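Long-range contacts in DNA polymerase sliding clamp 2 (Thermococcus kodakarensis, PDB 3LX2), which forms a homotrimeric ring around DNA and probably serves as a moving platform that tethers DNA polymerase and other proteins during replication: residues A[22-27]-A[71-76]; A[11-16]-A[78-83]; A[39-44]-A[121-126]; A[227-232]-A[239-244]. All blocks are in the same frame, centred on the assembly; numbering follows the deposited sequence.

Contact 1: residues A[22-27]-A[71-76]; sequences KFFDEA and FDLKRF
The carbonyl oxygen of Asp25 accepts the backbone N-H of Leu73. The bond Leu73 N to Asp25 O is 2.9 Å long and close to straight (162° at the hydrogen). The donor sits 28° out of the carbonyl plane. Beyond this bond the chains pair as antiparallel strands. Ala27 and Phe71 form a hydrogen-bonded pair; Ala27 N to Phe71 O and Phe71 N to Ala27 O are both 3.3 Å. Glu26 and Asp72 are the non-hydrogen-bonded pair next to it. Their acidic side chains lie on the same face, so the like charges probably disfavour each other somewhat. Leu73 points toward segment 22-27 and reaches it with CD1. This methyl lies 3.6 Å from Phe24 CB and 3.7 Å from Ala27 CB, and it meets the Phe24 ring at its edge. Leu73 also packs on Ile17 and Leu20 of helix 10-21. Asp72 holds the N-cap position of helix 73-80. The arrangement is an antiparallel strand pair at the outermost strand of the sheet within this chain, where strand 67-72 passes directly into a helix of the PCNA N-terminal domain.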
loop_
_atom_site.group_PDB
_atom_site.type_symbol
_atom_site.label_atom_id
_atom_site.label_comp_id
_atom_site.label_asym_id
_atom_site.label_seq_id
_atom_site.Cartn_x
_atom_site.Cartn_y
_atom_site.Cartn_z
ATOM N N LYS A 22 0.612 -21.381 0.704
ATOM C CA LYS A 22 -0.780 -21.124 1.029
ATOM C C LYS A 22 -1.443 -22.401 1.494
ATOM O O LYS A 22 -2.328 -22.321 2.282
ATOM C CB LYS A 22 -1.558 -20.537 -0.167
ATOM C CG LYS A 22 -1.221 -19.066 -0.474
ATOM C CD LYS A 22 -1.425 -18.206 0.783
ATOM C CE LYS A 22 -0.874 -16.813 0.609
ATOM N NZ LYS A 22 -1.706 -16.080 -0.361
ATOM N N PHE A 23 -0.960 -23.564 1.029
ATOM C CA PHE A 23 -1.612 -24.853 1.287
ATOM C C PHE A 23 -0.879 -25.810 2.179
ATOM O O PHE A 23 -1.524 -26.672 2.787
ATOM C CB PHE A 23 -1.888 -25.602 -0.028
ATOM C CG PHE A 23 -2.685 -24.801 -0.995
ATOM C CD1 PHE A 23 -4.068 -24.661 -0.816
ATOM C CD2 PHE A 23 -2.059 -24.139 -2.056
ATOM C CE1 PHE A 23 -4.835 -23.895 -1.715
ATOM C CE2 PHE A 23 -2.819 -23.375 -2.950
ATOM C CZ PHE A 23 -4.221 -23.259 -2.774
ATOM N N PHE A 24 0.449 -25.690 2.216
ATOM C CA PHE A 24 1.324 -26.613 2.920
ATOM C C PHE A 24 2.295 -25.899 3.812
ATOM O O PHE A 24 2.798 -24.850 3.475
ATOM C CB PHE A 24 2.110 -27.463 1.936
ATOM C CG PHE A 24 1.317 -27.876 0.745
ATOM C CD1 PHE A 24 0.339 -28.872 0.855
ATOM C CD2 PHE A 24 1.510 -27.259 -0.462
ATOM C CE1 PHE A 24 -0.409 -29.250 -0.262
ATOM C CE2 PHE A 24 0.779 -27.621 -1.559
ATOM C CZ PHE A 24 -0.194 -28.613 -1.464
ATOM N N ASP A 25 2.587 -26.507 4.949
ATOM C CA ASP A 25 3.485 -25.913 5.917
ATOM C C ASP A 25 4.931 -26.219 5.497
ATOM O O ASP A 25 5.839 -25.437 5.774
ATOM C CB ASP A 25 3.187 -26.463 7.324
ATOM C CG ASP A 25 1.704 -26.304 7.719
ATOM O OD1 ASP A 25 1.157 -25.187 7.632
ATOM O OD2 ASP A 25 1.066 -27.310 8.136
ATOM N N GLU A 26 5.098 -27.359 4.828
ATOM C CA GLU A 26 6.382 -27.914 4.508
ATOM C C GLU A 26 6.311 -28.491 3.124
ATOM O O GLU A 26 5.252 -28.973 2.698
ATOM C CB GLU A 26 6.750 -29.061 5.464
ATOM C CG GLU A 26 6.302 -28.852 6.936
ATOM C CD GLU A 26 6.979 -29.827 7.902
ATOM O OE1 GLU A 26 6.960 -31.074 7.609
ATOM O OE2 GLU A 26 7.535 -29.336 8.942
ATOM N N ALA A 27 7.428 -28.447 2.393
ATOM C CA ALA A 27 7.445 -29.141 1.131
ATOM C C ALA A 27 8.646 -30.040 0.955
ATOM O O ALA A 27 9.751 -29.728 1.380
ATOM C CB ALA A 27 7.352 -28.180 0.047
ATOM N N PHE A 71 11.747 -28.784 3.798
ATOM C CA PHE A 71 12.019 -27.603 4.606
ATOM C C PHE A 71 10.762 -26.795 4.845
ATOM O O PHE A 71 9.737 -27.009 4.211
ATOM C CB PHE A 71 13.107 -26.742 3.947
ATOM C CG PHE A 71 12.908 -26.593 2.484
ATOM C CD1 PHE A 71 12.123 -25.571 1.988
ATOM C CD2 PHE A 71 13.449 -27.519 1.605
ATOM C CE1 PHE A 71 11.894 -25.465 0.629
ATOM C CE2 PHE A 71 13.235 -27.416 0.256
ATOM C CZ PHE A 71 12.463 -26.374 -0.236
ATOM N N ASP A 72 10.852 -25.848 5.761
ATOM C CA ASP A 72 9.676 -25.117 6.128
ATOM C C ASP A 72 9.324 -24.059 5.049
ATOM O O ASP A 72 10.150 -23.207 4.706
ATOM C CB ASP A 72 9.843 -24.531 7.506
ATOM C CG ASP A 72 8.573 -24.067 8.038
ATOM O OD1 ASP A 72 7.624 -24.864 8.136
ATOM O OD2 ASP A 72 8.491 -22.885 8.348
ATOM N N LEU A 73 8.102 -24.152 4.503
ATOM C CA LEU A 73 7.764 -23.352 3.345
ATOM C C LEU A 73 7.769 -21.865 3.731
ATOM O O LEU A 73 8.349 -21.019 3.048
ATOM C CB LEU A 73 6.454 -23.811 2.694
ATOM C CG LEU A 73 6.464 -24.816 1.526
ATOM C CD1 LEU A 73 5.106 -25.536 1.271
ATOM C CD2 LEU A 73 6.931 -24.185 0.220
ATOM N N LYS A 74 7.180 -21.559 4.873
ATOM C CA LYS A 74 7.107 -20.202 5.308
ATOM C C LYS A 74 8.479 -19.653 5.630
ATOM O O LYS A 74 8.653 -18.465 5.568
ATOM C CB LYS A 74 6.168 -20.073 6.516
ATOM C CG LYS A 74 6.102 -18.671 7.078
ATOM C CD LYS A 74 5.292 -18.532 8.396
ATOM C CE LYS A 74 3.790 -18.705 8.187
ATOM N NZ LYS A 74 3.389 -20.121 8.373
ATOM N N ARG A 75 9.450 -20.475 6.024
ATOM C CA ARG A 75 10.786 -19.929 6.346
ATOM C C ARG A 75 11.492 -19.483 5.053
ATOM O O ARG A 75 12.107 -18.406 4.973
ATOM C CB ARG A 75 11.644 -20.983 7.023
ATOM C CG ARG A 75 11.905 -20.787 8.497
ATOM C CD ARG A 75 12.983 -21.808 8.890
ATOM N NE ARG A 75 13.970 -21.167 9.749
ATOM C CZ ARG A 75 14.390 -21.620 10.927
ATOM N NH1 ARG A 75 13.949 -22.776 11.418
ATOM N NH2 ARG A 75 15.295 -20.913 11.591
ATOM N N PHE A 76 11.379 -20.341 4.059
ATOM C CA PHE A 76 11.984 -20.192 2.778
ATOM C C PHE A 76 11.350 -19.040 2.067
ATOM O O PHE A 76 12.015 -18.301 1.376
ATOM C CB PHE A 76 11.693 -21.455 1.982
ATOM C CG PHE A 76 12.405 -21.538 0.674
ATOM C CD1 PHE A 76 13.692 -21.032 0.531
ATOM C CD2 PHE A 76 11.798 -22.160 -0.406
ATOM C CE1 PHE A 76 14.374 -21.140 -0.683
ATOM C CE2 PHE A 76 12.464 -22.247 -1.637
ATOM C CZ PHE A 76 13.765 -21.733 -1.770
#

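Contact 2: residues A[11-16]-A[78-83]; sequences REFESL and KVLKLA. With SO4 (sulfate ion), chain E.
Arg11 leans on Ala83 with its aliphatic part while its head holds a sulfate ion, probably from the crystallisation liquor. Arg11 CG comes within 4.3 Å of Ala83 CB. Farther out, the chain bends at chi3 (133°), and Arg11 NH1 makes two weak hydrogen bonds, 2.8 Å to sulfate O4 and 3.2 Å to sulfate O2. O4 lies at the edge of the guanidinium, near its plane. Ser9 OG and Arg86 N also bind this anion. The centre of the contact is mixed. The aliphatic part of Glu14 packs on Leu80, and Glu14 CG lies 3.7 Å from Leu80 O. Leu80 points at the other helix, and its CD1 reaches the edge of the Phe13 ring, 4.2 Å from Phe13 CD1. Glu14 turns its chain at chi2 (-81°), which brings OE2 across the Lys81 chain, 3.7 Å from Lys81 CG. Glu14 OE2 and Lys81 NZ remain 4.5 Å apart, beyond a salt bridge, so any attraction is probably modest. The type I turn from Leu80 to Ala83 brings Ala83 back toward helix 10-21. Helix 10-21 and the end of helix 73-80 thus lie against each other, with Phe13 and Leu80 both resting on Leu89 of strand 88-93. Phe13 also packs on Leu53 of strand 47-54.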
loop_
_atom_site.group_PDB
_atom_site.type_symbol
_atom_site.label_atom_id
_atom_site.label_comp_id
_atom_site.label_asym_id
_atom_site.label_seq_id
_atom_site.Cartn_x
_atom_site.Cartn_y
_atom_site.Cartn_z
ATOM N N ARG A 11 12.708 -13.803 -7.830
ATOM C CA ARG A 11 11.354 -13.256 -7.747
ATOM C C ARG A 11 10.340 -14.125 -8.434
ATOM O O ARG A 11 9.320 -14.384 -7.853
ATOM C CB ARG A 11 11.251 -11.847 -8.334
ATOM C CG ARG A 11 11.378 -10.711 -7.339
ATOM C CD ARG A 11 11.775 -9.594 -8.191
ATOM N NE ARG A 11 11.073 -8.336 -8.002
ATOM C CZ ARG A 11 10.788 -7.480 -8.991
ATOM N NH1 ARG A 11 11.032 -7.737 -10.290
ATOM N NH2 ARG A 11 10.224 -6.347 -8.673
ATOM N N GLU A 12 10.604 -14.544 -9.668
ATOM C CA GLU A 12 9.788 -15.611 -10.254
ATOM C C GLU A 12 9.669 -16.735 -9.270
ATOM O O GLU A 12 8.555 -17.103 -8.917
ATOM C CB GLU A 12 10.322 -16.102 -11.589
ATOM C CG GLU A 12 9.466 -15.621 -12.736
ATOM C CD GLU A 12 10.112 -15.825 -14.092
ATOM O OE1 GLU A 12 10.955 -16.745 -14.252
ATOM O OE2 GLU A 12 9.781 -15.049 -15.015
ATOM N N PHE A 13 10.776 -17.243 -8.755
ATOM C CA PHE A 13 10.690 -18.406 -7.836
ATOM C C PHE A 13 9.934 -18.127 -6.550
ATOM O O PHE A 13 9.274 -19.013 -6.002
ATOM C CB PHE A 13 12.076 -18.866 -7.464
ATOM C CG PHE A 13 12.201 -20.315 -7.276
ATOM C CD1 PHE A 13 12.127 -20.869 -6.013
ATOM C CD2 PHE A 13 12.471 -21.153 -8.358
ATOM C CE1 PHE A 13 12.297 -22.248 -5.805
ATOM C CE2 PHE A 13 12.628 -22.588 -8.147
ATOM C CZ PHE A 13 12.521 -23.113 -6.850
ATOM N N GLU A 14 10.064 -16.895 -6.038
ATOM C CA GLU A 14 9.288 -16.431 -4.874
ATOM C C GLU A 14 7.797 -16.722 -5.094
ATOM O O GLU A 14 7.077 -17.055 -4.185
ATOM C CB GLU A 14 9.481 -14.926 -4.727
ATOM C CG GLU A 14 8.794 -14.249 -3.527
ATOM C CD GLU A 14 7.332 -13.969 -3.783
ATOM O OE1 GLU A 14 6.950 -13.910 -4.962
ATOM O OE2 GLU A 14 6.535 -13.866 -2.828
ATOM N N SER A 15 7.368 -16.574 -6.331
ATOM C CA SER A 15 6.013 -16.534 -6.649
ATOM C C SER A 15 5.400 -17.950 -6.739
ATOM O O SER A 15 4.253 -18.204 -6.350
ATOM C CB SER A 15 5.861 -15.686 -7.916
ATOM O OG SER A 15 4.928 -16.345 -8.713
ATOM N N LEU A 16 6.191 -18.904 -7.190
ATOM C CA LEU A 16 5.877 -20.308 -6.988
ATOM C C LEU A 16 5.854 -20.679 -5.513
ATOM O O LEU A 16 4.993 -21.450 -5.049
ATOM C CB LEU A 16 6.957 -21.119 -7.635
ATOM C CG LEU A 16 6.770 -22.622 -7.554
ATOM C CD1 LEU A 16 5.635 -23.067 -8.475
ATOM C CD2 LEU A 16 8.124 -23.274 -7.953
ATOM N N LYS A 78 9.981 -16.345 3.330
ATOM C CA LYS A 78 10.511 -15.057 3.849
ATOM C C LYS A 78 11.858 -14.637 3.246
ATOM O O LYS A 78 12.048 -13.458 2.952
ATOM C CB LYS A 78 10.573 -15.015 5.386
ATOM C CG LYS A 78 9.190 -15.096 5.989
ATOM C CD LYS A 78 9.251 -15.194 7.525
ATOM C CE LYS A 78 7.904 -14.767 8.131
ATOM N NZ LYS A 78 8.050 -14.378 9.596
ATOM N N VAL A 79 12.766 -15.591 3.057
ATOM C CA VAL A 79 14.025 -15.324 2.411
ATOM C C VAL A 79 13.743 -14.844 1.023
ATOM O O VAL A 79 14.306 -13.823 0.584
ATOM C CB VAL A 79 14.875 -16.563 2.280
ATOM C CG1 VAL A 79 16.034 -16.295 1.367
ATOM C CG2 VAL A 79 15.362 -17.046 3.667
ATOM N N LEU A 80 12.860 -15.547 0.324
ATOM C CA LEU A 80 12.629 -15.236 -1.072
ATOM C C LEU A 80 11.964 -13.860 -1.245
ATOM O O LEU A 80 12.125 -13.197 -2.273
ATOM C CB LEU A 80 11.853 -16.356 -1.779
ATOM C CG LEU A 80 12.601 -17.690 -1.902
ATOM C CD1 LEU A 80 11.656 -18.682 -2.475
ATOM C CD2 LEU A 80 13.833 -17.549 -2.818
ATOM N N LYS A 81 11.255 -13.419 -0.211
ATOM C CA LYS A 81 10.595 -12.139 -0.299
ATOM C C LYS A 81 11.618 -11.021 -0.172
ATOM O O LYS A 81 11.312 -9.872 -0.439
ATOM C CB LYS A 81 9.464 -12.033 0.743
ATOM C CG LYS A 81 8.138 -12.749 0.324
ATOM C CD LYS A 81 7.129 -12.782 1.465
ATOM C CE LYS A 81 5.688 -12.571 1.021
ATOM N NZ LYS A 81 5.506 -11.098 0.618
ATOM N N LEU A 82 12.847 -11.345 0.203
ATOM C CA LEU A 82 13.892 -10.287 0.158
ATOM C C LEU A 82 14.443 -10.008 -1.216
ATOM O O LEU A 82 15.121 -8.993 -1.390
ATOM C CB LEU A 82 15.063 -10.554 1.095
ATOM C CG LEU A 82 14.738 -10.918 2.554
ATOM C CD1 LEU A 82 16.038 -11.433 3.123
ATOM C CD2 LEU A 82 14.183 -9.786 3.412
ATOM N N ALA A 83 14.162 -10.879 -2.190
ATOM C CA ALA A 83 14.762 -10.745 -3.536
ATOM C C ALA A 83 14.409 -9.404 -4.148
ATOM O O ALA A 83 13.273 -9.024 -4.123
ATOM C CB ALA A 83 14.300 -11.783 -4.411
HETATM S S SO4 E . 12.872 -10.162 -12.199
HETATM O O1 SO4 E . 12.345 -11.491 -12.125
HETATM O O2 SO4 E . 13.451 -9.739 -10.918
HETATM O O3 SO4 E . 13.920 -10.284 -13.225
HETATM O O4 SO4 E . 11.830 -9.177 -12.573
#

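Contact 3: residues A[39-44]-A[121-126]; sequences RAIDPS and PEIEIP
Arg39 runs out along Ile123 and hydrogen-bonds its carbonyl. Its CG is anti to the backbone N (chi1 -176°), which carries the chain toward the loop, and a bend at chi3 (-57°) turns the guanidinium to the oxygen. Arg39 NH1 lies 2.9 Å from Ile123 O. The bond is bent, 134° at the hydrogen, and the donor is tilted from the carbonyl plane. The aliphatic part of Arg39 slides past Ile123 in the opposite direction, with Arg39 CD 3.8 Å from Ile123 CB. Ile123 CG2 meets Ile41 CD1 at 3.9 Å. Ile123 CD1 lies 3.7 Å from Ala40 CA and also near Ile41 CG1. Ile125 crosses Arg39 at about a right angle, and Ile125 CG2 approaches Arg39 NH1 to 3.7 Å. Leu48 of strand 47-54 touches both Ile41 and Ile123 and extends the apolar patch. Arg39 NE has a long, weak ion pair with Asp50. The loop between the two domains is therefore held to strand 35-41 by one bent hydrogen bond and a small apolar patch. Glu122 and Glu124 make no salt bridge with Arg39, so direct charge pairing between the two segments probably adds little.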
loop_
_atom_site.group_PDB
_atom_site.type_symbol
_atom_site.label_atom_id
_atom_site.label_comp_id
_atom_site.label_asym_id
_atom_site.label_seq_id
_atom_site.Cartn_x
_atom_site.Cartn_y
_atom_site.Cartn_z
ATOM N N ARG A 39 5.227 -33.283 -5.134
ATOM C CA ARG A 39 3.877 -33.723 -5.177
ATOM C C ARG A 39 3.448 -33.780 -3.750
ATOM O O ARG A 39 4.118 -34.400 -2.925
ATOM C CB ARG A 39 3.749 -35.099 -5.798
ATOM C CG ARG A 39 2.266 -35.487 -5.920
ATOM C CD ARG A 39 1.996 -36.697 -6.787
ATOM N NE ARG A 39 2.475 -36.626 -8.172
ATOM C CZ ARG A 39 2.389 -37.658 -9.012
ATOM N NH1 ARG A 39 1.847 -38.816 -8.590
ATOM N NH2 ARG A 39 2.834 -37.552 -10.261
ATOM N N ALA A 40 2.346 -33.100 -3.441
ATOM C CA ALA A 40 1.895 -33.039 -2.068
ATOM C C ALA A 40 0.389 -32.832 -2.042
ATOM O O ALA A 40 -0.220 -32.476 -3.088
ATOM C CB ALA A 40 2.591 -31.924 -1.367
ATOM N N ILE A 41 -0.199 -33.040 -0.852
ATOM C CA ILE A 41 -1.643 -32.828 -0.628
ATOM C C ILE A 41 -1.853 -32.060 0.656
ATOM O O ILE A 41 -1.160 -32.261 1.633
ATOM C CB ILE A 41 -2.430 -34.175 -0.569
ATOM C CG1 ILE A 41 -2.183 -35.027 -1.808
ATOM C CG2 ILE A 41 -3.959 -33.973 -0.526
ATOM C CD1 ILE A 41 -2.968 -36.370 -1.789
ATOM N N ASP A 42 -2.842 -31.188 0.678
ATOM C CA ASP A 42 -3.173 -30.460 1.919
ATOM C C ASP A 42 -3.856 -31.365 2.959
ATOM O O ASP A 42 -4.488 -32.360 2.599
ATOM C CB ASP A 42 -4.019 -29.200 1.609
ATOM C CG ASP A 42 -5.490 -29.485 1.467
ATOM O OD1 ASP A 42 -6.296 -28.849 2.191
ATOM O OD2 ASP A 42 -5.859 -30.354 0.646
ATOM N N PRO A 43 -3.767 -30.998 4.247
ATOM C CA PRO A 43 -4.343 -31.847 5.287
ATOM C C PRO A 43 -5.863 -32.028 5.141
ATOM O O PRO A 43 -6.429 -32.989 5.672
ATOM C CB PRO A 43 -4.021 -31.087 6.599
ATOM C CG PRO A 43 -3.273 -29.859 6.214
ATOM C CD PRO A 43 -3.474 -29.645 4.751
ATOM N N SER A 44 -6.515 -31.131 4.418
ATOM C CA SER A 44 -7.948 -31.270 4.175
ATOM C C SER A 44 -8.235 -32.229 3.057
ATOM O O SER A 44 -9.393 -32.554 2.787
ATOM C CB SER A 44 -8.527 -29.927 3.762
ATOM O OG SER A 44 -9.915 -29.953 4.049
ATOM N N PRO A 121 5.320 -40.144 1.824
ATOM C CA PRO A 121 4.810 -41.404 1.287
ATOM C C PRO A 121 4.340 -41.173 -0.140
ATOM O O PRO A 121 3.883 -40.070 -0.477
ATOM C CB PRO A 121 3.627 -41.739 2.205
ATOM C CG PRO A 121 3.162 -40.419 2.759
ATOM C CD PRO A 121 4.327 -39.436 2.660
ATOM N N GLU A 122 4.484 -42.200 -0.970
ATOM C CA GLU A 122 4.119 -42.114 -2.381
ATOM C C GLU A 122 2.710 -41.563 -2.554
ATOM O O GLU A 122 1.799 -41.925 -1.793
ATOM C CB GLU A 122 4.244 -43.494 -3.047
ATOM C CG GLU A 122 4.434 -43.441 -4.562
ATOM C CD GLU A 122 5.493 -42.427 -4.990
ATOM O OE1 GLU A 122 6.217 -41.885 -4.118
ATOM O OE2 GLU A 122 5.603 -42.169 -6.205
ATOM N N ILE A 123 2.536 -40.660 -3.520
ATOM C CA ILE A 123 1.188 -40.162 -3.851
ATOM C C ILE A 123 0.841 -40.602 -5.264
ATOM O O ILE A 123 1.605 -40.372 -6.205
ATOM C CB ILE A 123 1.007 -38.625 -3.640
ATOM C CG1 ILE A 123 1.292 -38.240 -2.179
ATOM C CG2 ILE A 123 -0.407 -38.199 -4.017
ATOM C CD1 ILE A 123 1.409 -36.736 -1.897
ATOM N N GLU A 124 -0.293 -41.281 -5.386
ATOM C CA GLU A 124 -0.709 -41.852 -6.651
ATOM C C GLU A 124 -1.874 -41.063 -7.235
ATOM O O GLU A 124 -2.836 -40.717 -6.541
ATOM C CB GLU A 124 -1.054 -43.341 -6.488
ATOM C CG GLU A 124 0.155 -44.300 -6.648
ATOM C CD GLU A 124 0.519 -44.580 -8.117
ATOM O OE1 GLU A 124 -0.404 -44.544 -8.968
ATOM O OE2 GLU A 124 1.717 -44.840 -8.416
ATOM N N ILE A 125 -1.756 -40.781 -8.521
ATOM C CA ILE A 125 -2.697 -39.951 -9.236
ATOM C C ILE A 125 -3.653 -40.822 -10.057
ATOM O O ILE A 125 -3.247 -41.438 -11.058
ATOM C CB ILE A 125 -1.946 -38.923 -10.136
ATOM C CG1 ILE A 125 -2.941 -38.112 -10.993
ATOM C CG2 ILE A 125 -0.828 -39.628 -10.967
ATOM C CD1 ILE A 125 -2.306 -37.015 -11.846
ATOM N N PRO A 126 -4.925 -40.899 -9.619
ATOM C CA PRO A 126 -5.999 -41.512 -10.420
ATOM C C PRO A 126 -6.068 -40.953 -11.849
ATOM O O PRO A 126 -5.663 -39.805 -12.095
ATOM C CB PRO A 126 -7.277 -41.126 -9.663
ATOM C CG PRO A 126 -6.825 -40.198 -8.503
ATOM C CD PRO A 126 -5.388 -40.535 -8.269
#

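Contact 4: residues A[227-232]-A[239-244]; sequences PLLLKY and EVSFLI
Tyr232 lays one face of its ring on Val240. Val240 CB stands 4.0 Å from the Tyr232 ring centroid, 14° off the normal, a CH-pi contact. Tyr232 CE1 also touches Phe242 CE2 at 4.0 Å, at the edge of the Phe242 ring. The same face of the sheet carries Leu228 and Ile244, side by side, with Leu228 CD2 3.8 Å from Ile244 CD1. Ile208 of helix 202-209 packs on Leu230, Phe242 and Ile244. Six backbone hydrogen bonds join the strands, two each at the pairs 228-244, 230-242 and 232-240. On the other face Leu229 CD1 lies 4.1 Å from Leu243 CD2, and Trp130 packs against both leucines. Farther along this face the extended chain of Lys231 passes Ser241 OG. Lys231 NZ lies 2.8 Å from Glu239 OE2, a salt bridge whose hydrogen bond is weak. The strands run nearly antiparallel, at 166° between their short segments. This is a regular beta hairpin, with strand 47-54 of the N-terminal domain paired alongside 238-244 in the continuous sheet of the PCNA fold.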
loop_
_atom_site.group_PDB
_atom_site.type_symbol
_atom_site.label_atom_id
_atom_site.label_comp_id
_atom_site.label_asym_id
_atom_site.label_seq_id
_atom_site.Cartn_x
_atom_site.Cartn_y
_atom_site.Cartn_z
ATOM N N PRO A 227 -12.510 -33.911 -9.496
ATOM C CA PRO A 227 -11.495 -32.885 -9.188
ATOM C C PRO A 227 -11.275 -31.891 -10.333
ATOM O O PRO A 227 -11.345 -32.281 -11.495
ATOM C CB PRO A 227 -10.243 -33.705 -8.937
ATOM C CG PRO A 227 -10.725 -35.065 -8.513
ATOM C CD PRO A 227 -12.152 -35.233 -8.945
ATOM N N LEU A 228 -11.082 -30.610 -10.026
ATOM C CA LEU A 228 -10.737 -29.619 -11.070
ATOM C C LEU A 228 -9.220 -29.588 -11.287
ATOM O O LEU A 228 -8.474 -29.593 -10.320
ATOM C CB LEU A 228 -11.187 -28.221 -10.644
ATOM C CG LEU A 228 -10.560 -26.979 -11.324
ATOM C CD1 LEU A 228 -11.158 -26.742 -12.709
ATOM C CD2 LEU A 228 -10.728 -25.702 -10.468
ATOM N N LEU A 229 -8.774 -29.511 -12.544
ATOM C CA LEU A 229 -7.334 -29.228 -12.837
ATOM C C LEU A 229 -7.091 -27.772 -13.225
ATOM O O LEU A 229 -7.806 -27.219 -14.045
ATOM C CB LEU A 229 -6.732 -30.152 -13.898
ATOM C CG LEU A 229 -5.308 -29.752 -14.396
ATOM C CD1 LEU A 229 -4.180 -29.974 -13.329
ATOM C CD2 LEU A 229 -4.889 -30.370 -15.775
ATOM N N LEU A 230 -6.110 -27.149 -12.592
ATOM C CA LEU A 230 -5.577 -25.885 -13.067
ATOM C C LEU A 230 -4.065 -26.110 -13.154
ATOM O O LEU A 230 -3.396 -26.477 -12.157
ATOM C CB LEU A 230 -5.842 -24.734 -12.105
ATOM C CG LEU A 230 -7.219 -24.304 -11.609
ATOM C CD1 LEU A 230 -7.058 -23.015 -10.875
ATOM C CD2 LEU A 230 -8.180 -24.097 -12.758
ATOM N N LYS A 231 -3.566 -25.896 -14.364
ATOM C CA LYS A 231 -2.194 -26.169 -14.711
ATOM C C LYS A 231 -1.559 -24.922 -15.334
ATOM O O LYS A 231 -2.155 -24.270 -16.221
ATOM C CB LYS A 231 -2.153 -27.339 -15.682
ATOM C CG LYS A 231 -0.787 -27.634 -16.351
ATOM C CD LYS A 231 -0.951 -28.961 -17.101
ATOM C CE LYS A 231 0.281 -29.324 -17.891
ATOM N NZ LYS A 231 0.298 -30.790 -18.173
ATOM N N TYR A 232 -0.375 -24.576 -14.839
ATOM C CA TYR A 232 0.422 -23.572 -15.515
ATOM C C TYR A 232 1.794 -24.019 -15.973
ATOM O O TYR A 232 2.551 -24.658 -15.223
ATOM C CB TYR A 232 0.444 -22.195 -14.826
ATOM C CG TYR A 232 0.791 -22.033 -13.338
ATOM C CD1 TYR A 232 -0.219 -22.059 -12.336
ATOM C CD2 TYR A 232 2.099 -21.697 -12.927
ATOM C CE1 TYR A 232 0.086 -21.839 -10.955
ATOM C CE2 TYR A 232 2.410 -21.457 -11.516
ATOM C CZ TYR A 232 1.401 -21.534 -10.556
ATOM O OH TYR A 232 1.684 -21.288 -9.209
ATOM N N GLU A 239 5.983 -27.484 -15.430
ATOM C CA GLU A 239 4.540 -27.649 -15.217
ATOM C C GLU A 239 4.260 -27.365 -13.779
ATOM O O GLU A 239 5.042 -27.683 -12.947
ATOM C CB GLU A 239 4.159 -29.101 -15.423
ATOM C CG GLU A 239 4.021 -29.583 -16.869
ATOM C CD GLU A 239 3.344 -30.961 -16.961
ATOM O OE1 GLU A 239 3.077 -31.593 -15.885
ATOM O OE2 GLU A 239 3.080 -31.394 -18.112
ATOM N N VAL A 240 3.104 -26.786 -13.495
ATOM C CA VAL A 240 2.539 -26.724 -12.141
ATOM C C VAL A 240 1.041 -26.982 -12.211
ATOM O O VAL A 240 0.303 -26.274 -12.893
ATOM C CB VAL A 240 2.763 -25.373 -11.420
ATOM C CG1 VAL A 240 2.269 -25.471 -9.989
ATOM C CG2 VAL A 240 4.189 -25.008 -11.413
ATOM N N SER A 241 0.621 -27.978 -11.451
ATOM C CA SER A 241 -0.683 -28.602 -11.549
ATOM C C SER A 241 -1.277 -28.708 -10.181
ATOM O O SER A 241 -0.638 -29.201 -9.262
ATOM C CB SER A 241 -0.526 -30.023 -12.057
ATOM O OG SER A 241 0.050 -30.022 -13.350
ATOM N N PHE A 242 -2.496 -28.217 -10.065
ATOM C CA PHE A 242 -3.327 -28.398 -8.905
ATOM C C PHE A 242 -4.600 -29.204 -9.249
ATOM O O PHE A 242 -5.322 -28.927 -10.238
ATOM C CB PHE A 242 -3.730 -27.043 -8.333
ATOM C CG PHE A 242 -2.575 -26.214 -7.800
ATOM C CD1 PHE A 242 -2.148 -26.360 -6.493
ATOM C CD2 PHE A 242 -1.939 -25.259 -8.603
ATOM C CE1 PHE A 242 -1.090 -25.552 -5.972
ATOM C CE2 PHE A 242 -0.889 -24.473 -8.090
ATOM C CZ PHE A 242 -0.459 -24.631 -6.770
ATOM N N LEU A 243 -4.852 -30.234 -8.451
ATOM C CA LEU A 243 -6.179 -30.864 -8.475
ATOM C C LEU A 243 -6.961 -30.380 -7.274
ATOM O O LEU A 243 -6.447 -30.390 -6.140
ATOM C CB LEU A 243 -6.076 -32.378 -8.495
ATOM C CG LEU A 243 -5.249 -33.025 -9.604
ATOM C CD1 LEU A 243 -5.103 -34.505 -9.302
ATOM C CD2 LEU A 243 -5.803 -32.865 -10.970
ATOM N N ILE A 244 -8.171 -29.893 -7.523
ATOM C CA ILE A 244 -8.998 -29.383 -6.429
ATOM C C ILE A 244 -10.272 -30.219 -6.346
ATOM O O ILE A 244 -11.047 -30.290 -7.312
ATOM C CB ILE A 244 -9.430 -27.927 -6.602
ATOM C CG1 ILE A 244 -8.226 -26.998 -6.789
ATOM C CG2 ILE A 244 -10.267 -27.462 -5.343
ATOM C CD1 ILE A 244 -7.874 -26.718 -8.227
#

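Overall arrangement
Contacts 1, 3 and 4 all reach one long antiparallel sheet, with contact 1 at its outermost strand within this chain and contact 4 near the centre of the chain. Contacts 1, 2 and 4 are partly buried. Contact 4 has no exposed touching residue and rests on regular strand pairing. Contact 3 is a surface attachment of a loop, with no buried touching residue. Contact 2 joins helix 10-21 to the end of helix 73-80 and the turn after it, and has no hydrogen bond between its segments. Contacts 1 and 2 share helix 73-80 and meet where Phe76 packs on Phe13. Contact 1 also touches contact 3 through Phe24 and contact 4 through Phe23 on Phe242. Leu16 on Val240 links contact 2 to contact 4.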